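Local coordinates for protein PatF (PDB 4BG2) that is a prenyltransferase-like protein of patellamide (cyanobactin) biosynthesis whose own catalytic activity is uncertain, at residues 82-87 with 101-106; 96-101 with 180-185. One frame throughout, in Å; residues are numbered along the deposited sequence.

Contact 1: 82-87 with 101-106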
loop_
_atom_site.group_PDB
_atom_site.type_symbol
_atom_site.label_atom_id
_atom_site.label_comp_id
_atom_site.label_asym_id
_atom_site.label_seq_id
_atom_site.Cartn_x
_atom_site.Cartn_y
_atom_site.Cartn_z
ATOM N N HIS A 82 -6.242 -14.334 -6.908
ATOM C CA HIS A 82 -6.526 -13.029 -7.510
ATOM C C HIS A 82 -5.272 -12.381 -8.064
ATOM O O HIS A 82 -5.291 -11.778 -9.134
ATOM C CB HIS A 82 -7.218 -12.101 -6.487
ATOM C CG HIS A 82 -8.549 -12.614 -6.041
ATOM N ND1 HIS A 82 -9.599 -12.800 -6.914
ATOM C CD2 HIS A 82 -8.982 -13.048 -4.835
ATOM C CE1 HIS A 82 -10.630 -13.299 -6.259
ATOM N NE2 HIS A 82 -10.283 -13.449 -4.993
ATOM N N ALA A 83 -4.180 -12.493 -7.327
ATOM C CA ALA A 83 -2.909 -11.932 -7.755
ATOM C C ALA A 83 -2.411 -12.615 -9.016
ATOM O O ALA A 83 -2.055 -11.963 -9.996
ATOM C CB ALA A 83 -1.879 -12.080 -6.654
ATOM N N PHE A 84 -2.390 -13.936 -8.993
ATOM C CA PHE A 84 -1.903 -14.697 -10.147
ATOM C C PHE A 84 -2.748 -14.462 -11.385
ATOM O O PHE A 84 -2.202 -14.301 -12.456
ATOM C CB PHE A 84 -1.794 -16.191 -9.813
ATOM C CG PHE A 84 -0.738 -16.501 -8.771
ATOM C CD1 PHE A 84 0.542 -15.975 -8.860
ATOM C CD2 PHE A 84 -1.025 -17.329 -7.713
ATOM C CE1 PHE A 84 1.514 -16.274 -7.923
ATOM C CE2 PHE A 84 -0.058 -17.646 -6.774
ATOM C CZ PHE A 84 1.204 -17.102 -6.865
ATOM N N LYS A 85 -4.074 -14.444 -11.250
ATOM C CA LYS A 85 -4.949 -14.111 -12.387
ATOM C C LYS A 85 -4.627 -12.754 -12.978
ATOM O O LYS A 85 -4.610 -12.594 -14.186
ATOM C CB LYS A 85 -6.410 -14.055 -11.968
ATOM C CG LYS A 85 -7.140 -15.389 -11.915
ATOM C CD LYS A 85 -8.463 -15.181 -11.174
ATOM C CE LYS A 85 -9.517 -16.191 -11.553
ATOM N NZ LYS A 85 -9.009 -17.580 -11.382
ATOM N N LEU A 86 -4.406 -11.770 -12.110
ATOM C CA LEU A 86 -4.121 -10.405 -12.548
ATOM C C LEU A 86 -2.804 -10.348 -13.292
ATOM O O LEU A 86 -2.720 -9.762 -14.379
ATOM C CB LEU A 86 -4.085 -9.442 -11.353
ATOM C CG LEU A 86 -3.784 -7.983 -11.665
ATOM C CD1 LEU A 86 -4.857 -7.430 -12.588
ATOM C CD2 LEU A 86 -3.668 -7.151 -10.383
ATOM N N LEU A 87 -1.781 -10.961 -12.710
ATOM C CA LEU A 87 -0.466 -11.026 -13.326
ATOM C C LEU A 87 -0.518 -11.719 -14.692
ATOM O O LEU A 87 0.147 -11.278 -15.615
ATOM C CB LEU A 87 0.535 -11.720 -12.415
ATOM C CG LEU A 87 0.930 -11.002 -11.112
ATOM C CD1 LEU A 87 1.747 -11.922 -10.244
ATOM C CD2 LEU A 87 1.708 -9.729 -11.379
ATOM N N ASP A 101 9.533 -13.219 -10.083
ATOM C CA ASP A 101 10.339 -14.172 -9.333
ATOM C C ASP A 101 10.198 -14.000 -7.811
ATOM O O ASP A 101 9.895 -14.971 -7.134
ATOM C CB ASP A 101 11.811 -14.122 -9.777
ATOM C CG ASP A 101 12.018 -14.686 -11.193
ATOM O OD1 ASP A 101 11.018 -15.142 -11.821
ATOM O OD2 ASP A 101 13.168 -14.683 -11.689
ATOM N N SER A 102 10.357 -12.781 -7.280
ATOM C CA SER A 102 10.326 -12.601 -5.816
ATOM C C SER A 102 8.988 -12.946 -5.231
ATOM O O SER A 102 8.899 -13.664 -4.231
ATOM C CB SER A 102 10.658 -11.165 -5.420
ATOM O OG SER A 102 12.000 -10.873 -5.711
ATOM N N PHE A 103 7.928 -12.438 -5.849
ATOM C CA PHE A 103 6.573 -12.766 -5.388
ATOM C C PHE A 103 6.243 -14.280 -5.478
ATOM O O PHE A 103 5.674 -14.858 -4.544
ATOM C CB PHE A 103 5.530 -11.967 -6.168
ATOM C CG PHE A 103 4.138 -12.176 -5.680
ATOM C CD1 PHE A 103 3.731 -11.638 -4.464
ATOM C CD2 PHE A 103 3.227 -12.908 -6.419
ATOM C CE1 PHE A 103 2.457 -11.845 -3.976
ATOM C CE2 PHE A 103 1.948 -13.118 -5.940
ATOM C CZ PHE A 103 1.561 -12.583 -4.717
ATOM N N ASP A 104 6.594 -14.908 -6.598
ATOM C CA ASP A 104 6.397 -16.352 -6.738
ATOM C C ASP A 104 7.149 -17.156 -5.669
ATOM O O ASP A 104 6.603 -18.077 -5.093
ATOM C CB ASP A 104 6.849 -16.841 -8.109
ATOM C CG ASP A 104 5.907 -16.450 -9.200
ATOM O OD1 ASP A 104 4.728 -16.135 -8.900
ATOM O OD2 ASP A 104 6.336 -16.468 -10.372
ATOM N N ARG A 105 8.387 -16.779 -5.394
ATOM C CA ARG A 105 9.171 -17.477 -4.385
ATOM C C ARG A 105 8.590 -17.256 -2.984
ATOM O O ARG A 105 8.547 -18.188 -2.176
ATOM C CB ARG A 105 10.633 -17.065 -4.455
ATOM C CG ARG A 105 11.352 -17.683 -5.644
ATOM C CD ARG A 105 12.600 -16.910 -6.019
ATOM N NE ARG A 105 13.632 -16.995 -4.989
ATOM C CZ ARG A 105 14.735 -16.242 -4.942
ATOM N NH1 ARG A 105 14.980 -15.305 -5.855
ATOM N NH2 ARG A 105 15.592 -16.414 -3.952
ATOM N N PHE A 106 8.085 -16.064 -2.695
ATOM C CA PHE A 106 7.513 -15.817 -1.371
ATOM C C PHE A 106 6.217 -16.595 -1.227
ATOM O O PHE A 106 5.974 -17.244 -0.191
ATOM C CB PHE A 106 7.275 -14.326 -1.111
ATOM C CG PHE A 106 6.748 -14.053 0.267
ATOM C CD1 PHE A 106 5.419 -14.189 0.539
ATOM C CD2 PHE A 106 7.605 -13.710 1.288
ATOM C CE1 PHE A 106 4.928 -13.966 1.805
ATOM C CE2 PHE A 106 7.119 -13.482 2.561
ATOM C CZ PHE A 106 5.780 -13.616 2.818
#

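Contact 2: 96-101 with 180-185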
loop_
_atom_site.group_PDB
_atom_site.type_symbol
_atom_site.label_atom_id
_atom_site.label_comp_id
_atom_site.label_asym_id
_atom_site.label_seq_id
_atom_site.Cartn_x
_atom_site.Cartn_y
_atom_site.Cartn_z
ATOM N N VAL A 96 4.672 -5.323 -22.323
ATOM C CA VAL A 96 4.701 -5.409 -20.876
ATOM C C VAL A 96 5.548 -6.612 -20.485
ATOM O O VAL A 96 5.418 -7.687 -21.039
ATOM C CB VAL A 96 3.286 -5.524 -20.252
ATOM C CG1 VAL A 96 3.377 -5.932 -18.793
ATOM C CG2 VAL A 96 2.537 -4.207 -20.383
ATOM N N ARG A 97 6.422 -6.399 -19.519
ATOM C CA ARG A 97 7.290 -7.432 -19.040
ATOM C C ARG A 97 7.243 -7.368 -17.516
ATOM O O ARG A 97 7.358 -6.280 -16.920
ATOM C CB ARG A 97 8.689 -7.196 -19.573
ATOM C CG ARG A 97 9.677 -8.254 -19.163
ATOM C CD ARG A 97 10.881 -8.213 -20.077
ATOM N NE ARG A 97 11.958 -9.063 -19.599
ATOM C CZ ARG A 97 12.985 -9.430 -20.355
ATOM N NH1 ARG A 97 13.067 -9.032 -21.621
ATOM N NH2 ARG A 97 13.931 -10.202 -19.841
ATOM N N ILE A 98 7.007 -8.524 -16.900
ATOM C CA ILE A 98 6.832 -8.604 -15.475
ATOM C C ILE A 98 7.816 -9.620 -14.902
ATOM O O ILE A 98 7.783 -10.781 -15.271
ATOM C CB ILE A 98 5.389 -9.059 -15.134
ATOM C CG1 ILE A 98 4.362 -8.014 -15.548
ATOM C CG2 ILE A 98 5.240 -9.336 -13.653
ATOM C CD1 ILE A 98 4.445 -6.722 -14.777
ATOM N N ASN A 99 8.650 -9.183 -13.968
ATOM C CA ASN A 99 9.490 -10.099 -13.220
ATOM C C ASN A 99 8.794 -10.472 -11.939
ATOM O O ASN A 99 8.801 -9.698 -10.956
ATOM C CB ASN A 99 10.864 -9.502 -12.925
ATOM C CG ASN A 99 11.814 -10.506 -12.294
ATOM O OD1 ASN A 99 11.411 -11.563 -11.815
ATOM N ND2 ASN A 99 13.081 -10.176 -12.297
ATOM N N ARG A 100 8.200 -11.664 -11.936
ATOM C CA ARG A 100 7.451 -12.124 -10.781
ATOM C C ARG A 100 8.228 -13.095 -9.882
ATOM O O ARG A 100 7.656 -13.673 -8.991
ATOM C CB ARG A 100 6.098 -12.725 -11.210
ATOM C CG ARG A 100 6.107 -13.863 -12.225
ATOM C CD ARG A 100 4.714 -14.460 -12.342
ATOM N NE ARG A 100 4.038 -13.977 -13.531
ATOM C CZ ARG A 100 2.800 -14.295 -13.912
ATOM N NH1 ARG A 100 2.023 -15.102 -13.198
ATOM N NH2 ARG A 100 2.332 -13.770 -15.038
ATOM N N ASP A 101 9.533 -13.219 -10.083
ATOM C CA ASP A 101 10.339 -14.172 -9.333
ATOM C C ASP A 101 10.198 -14.000 -7.811
ATOM O O ASP A 101 9.895 -14.971 -7.134
ATOM C CB ASP A 101 11.811 -14.122 -9.777
ATOM C CG ASP A 101 12.018 -14.686 -11.193
ATOM O OD1 ASP A 101 11.018 -15.142 -11.821
ATOM O OD2 ASP A 101 13.168 -14.683 -11.689
ATOM N N LEU A 180 5.822 -4.705 -9.069
ATOM C CA LEU A 180 6.245 -5.285 -10.333
ATOM C C LEU A 180 5.995 -4.337 -11.470
ATOM O O LEU A 180 4.874 -4.220 -11.950
ATOM C CB LEU A 180 5.503 -6.601 -10.579
ATOM C CG LEU A 180 5.765 -7.728 -9.563
ATOM C CD1 LEU A 180 5.119 -7.439 -8.224
ATOM C CD2 LEU A 180 5.222 -9.042 -10.089
ATOM N N PHE A 181 7.050 -3.663 -11.909
ATOM C CA PHE A 181 6.943 -2.697 -12.971
ATOM C C PHE A 181 6.884 -3.385 -14.333
ATOM O O PHE A 181 7.453 -4.473 -14.536
ATOM C CB PHE A 181 8.099 -1.718 -12.922
ATOM C CG PHE A 181 8.110 -0.838 -11.703
ATOM C CD1 PHE A 181 7.380 0.343 -11.677
ATOM C CD2 PHE A 181 8.890 -1.157 -10.598
ATOM C CE1 PHE A 181 7.425 1.187 -10.582
ATOM C CE2 PHE A 181 8.940 -0.315 -9.496
ATOM C CZ PHE A 181 8.196 0.858 -9.485
ATOM N N PHE A 182 6.246 -2.708 -15.279
ATOM C CA PHE A 182 5.981 -3.292 -16.591
ATOM C C PHE A 182 7.185 -3.259 -17.535
ATOM O O PHE A 182 7.122 -3.814 -18.610
ATOM C CB PHE A 182 4.780 -2.620 -17.247
ATOM C CG PHE A 182 3.502 -2.777 -16.485
ATOM C CD1 PHE A 182 3.387 -3.689 -15.456
ATOM C CD2 PHE A 182 2.405 -2.033 -16.822
ATOM C CE1 PHE A 182 2.213 -3.833 -14.751
ATOM C CE2 PHE A 182 1.213 -2.187 -16.148
ATOM C CZ PHE A 182 1.116 -3.086 -15.103
ATOM N N ASP A 183 8.290 -2.656 -17.108
ATOM C CA ASP A 183 9.557 -2.772 -17.826
ATOM C C ASP A 183 10.461 -3.884 -17.298
ATOM O O ASP A 183 11.615 -3.993 -17.717
ATOM C CB ASP A 183 10.323 -1.450 -17.758
ATOM C CG ASP A 183 10.710 -1.065 -16.359
ATOM O OD1 ASP A 183 10.306 -1.753 -15.376
ATOM O OD2 ASP A 183 11.408 -0.031 -16.219
ATOM N N GLY A 184 9.972 -4.697 -16.374
ATOM C CA GLY A 184 10.753 -5.821 -15.864
ATOM C C GLY A 184 11.443 -5.548 -14.523
ATOM O O GLY A 184 11.963 -6.461 -13.917
ATOM N N ARG A 185 11.412 -4.314 -14.026
ATOM C CA ARG A 185 11.918 -4.040 -12.673
ATOM C C ARG A 185 10.944 -4.517 -11.612
ATOM O O ARG A 185 9.732 -4.404 -11.763
ATOM C CB ARG A 185 12.137 -2.566 -12.460
ATOM C CG ARG A 185 13.388 -2.025 -13.104
ATOM C CD ARG A 185 13.491 -0.534 -12.807
ATOM N NE ARG A 185 12.387 0.167 -13.443
ATOM C CZ ARG A 185 11.504 0.951 -12.830
ATOM N NH1 ARG A 185 11.581 1.210 -11.535
ATOM N NH2 ARG A 185 10.534 1.489 -13.548
HETATM O O HOH W 1 8.376 -6.513 -13.097
#

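Contact 1: 82-87 with 101-106
F103 extends its ring across to the helix containing residues 82-87 and overlaps three side chains there, A83, F84 and L87. With CG anti to the backbone N (chi1 -176°), the ring is carried away from its own helix, and its far end meets A83, whose CB is 4.0 Å from F103 CZ. L87 CD1 comes to the near part of the same ring, 4.2 Å from F103 CD2. The F84 ring meets it at an intermediate angle, the planes 60° apart, with CE1 of F84 lying 3.8 Å from CE2 of F103. D104 completes the cluster by bringing OD1 to the edge of the F84 ring, near its plane and 3.4 Å from CE1, where the slightly positive ring hydrogens would probably favour the carboxylate. No hydrogen bond passes between the segments. Replacing F84 by an alanine would probably open a gap beside the F103 ring and strip D104 OD1 of its aromatic neighbour. The two helix segments run nearly antiparallel, at 154°, yet their axes come no closer than 12.3 Å, so a long aromatic side chain does much of the bridging. On the strand side, L136 touches both A83 and F103, and F178 pairs edge-to-face with F103, joining the interface to strands 133-140 and 173-181. Neighbouring helices packed through apolar residues against antiparallel strands that close into a barrel are characteristic of the ABBA, or PT-barrel, fold of aromatic prenyltransferases, to which this architecture corresponds.

Contact 2: 96-101 with 180-185
The F182 ring receives two aliphatic side chains, V96 and I98, each approaching obliquely and pointing the same way as the phenylalanine. I98 CD1 is the tighter, only 3.3 Å from F182 CD1, whereas V96 CG1 stays 3.9 Å from F182 CG. One residue earlier, the F181 ring has R185 NH1 over one face, offset toward the rim, and R185 O in plane at its edge. The guanidinium of R185 in turn takes D183 OD2 at its own edge, through NE (3.0 Å from OD2) and, less straight, through NH2, making a salt bridge from the residue after the turn back to D183. I98 also reaches L180: while CD1 goes to F182, CG2 sits 3.6 Å from L180 CD2, and the two side chains cross at about a right angle. The backbones meet at a single bridge between R97 and D183, where R97 N donates to F182 O over 2.8 Å at 161°. Two residues on, a water accepts from N99 N at 2.8 Å and donates to the carbonyls of F181 and R185, extending the link beyond the bridge. G184 closes the type I turn that starts at F181; a CB there would be pressed against the preceding carbonyl and come near R97 CG. N99 OD1 accepts from D101 N in an Asx turn leading into helix 101-110, and R100 makes salt bridges to D88 and D91 of helix 79-91. The chemistry implies that one short, fairly straight backbone bond and a shared water probably hold the loop along the turn, while V96, I98, L180 and F182 supply the apolar packing.

How the contacts relate
Contact 1 is the more buried of the two, a helix-to-helix interface without a hydrogen bond between its segments; contact 2 lies nearer the surface, where a loop and a turn add a backbone hydrogen bond and a bridging water to their apolar packing. They are serial: residues 96-101 lead from helix 79-91 into helix 101-110, sharing D101, so the helices paired in contact 1 are joined by the loop held in contact 2. Strand 173-181 serves both, supplying F178 to the ring of F103 and L180 to the loop. L87 forms the seam, its CD2 lying 3.8 Å from L180 CD2, making the two apolar clusters continuous.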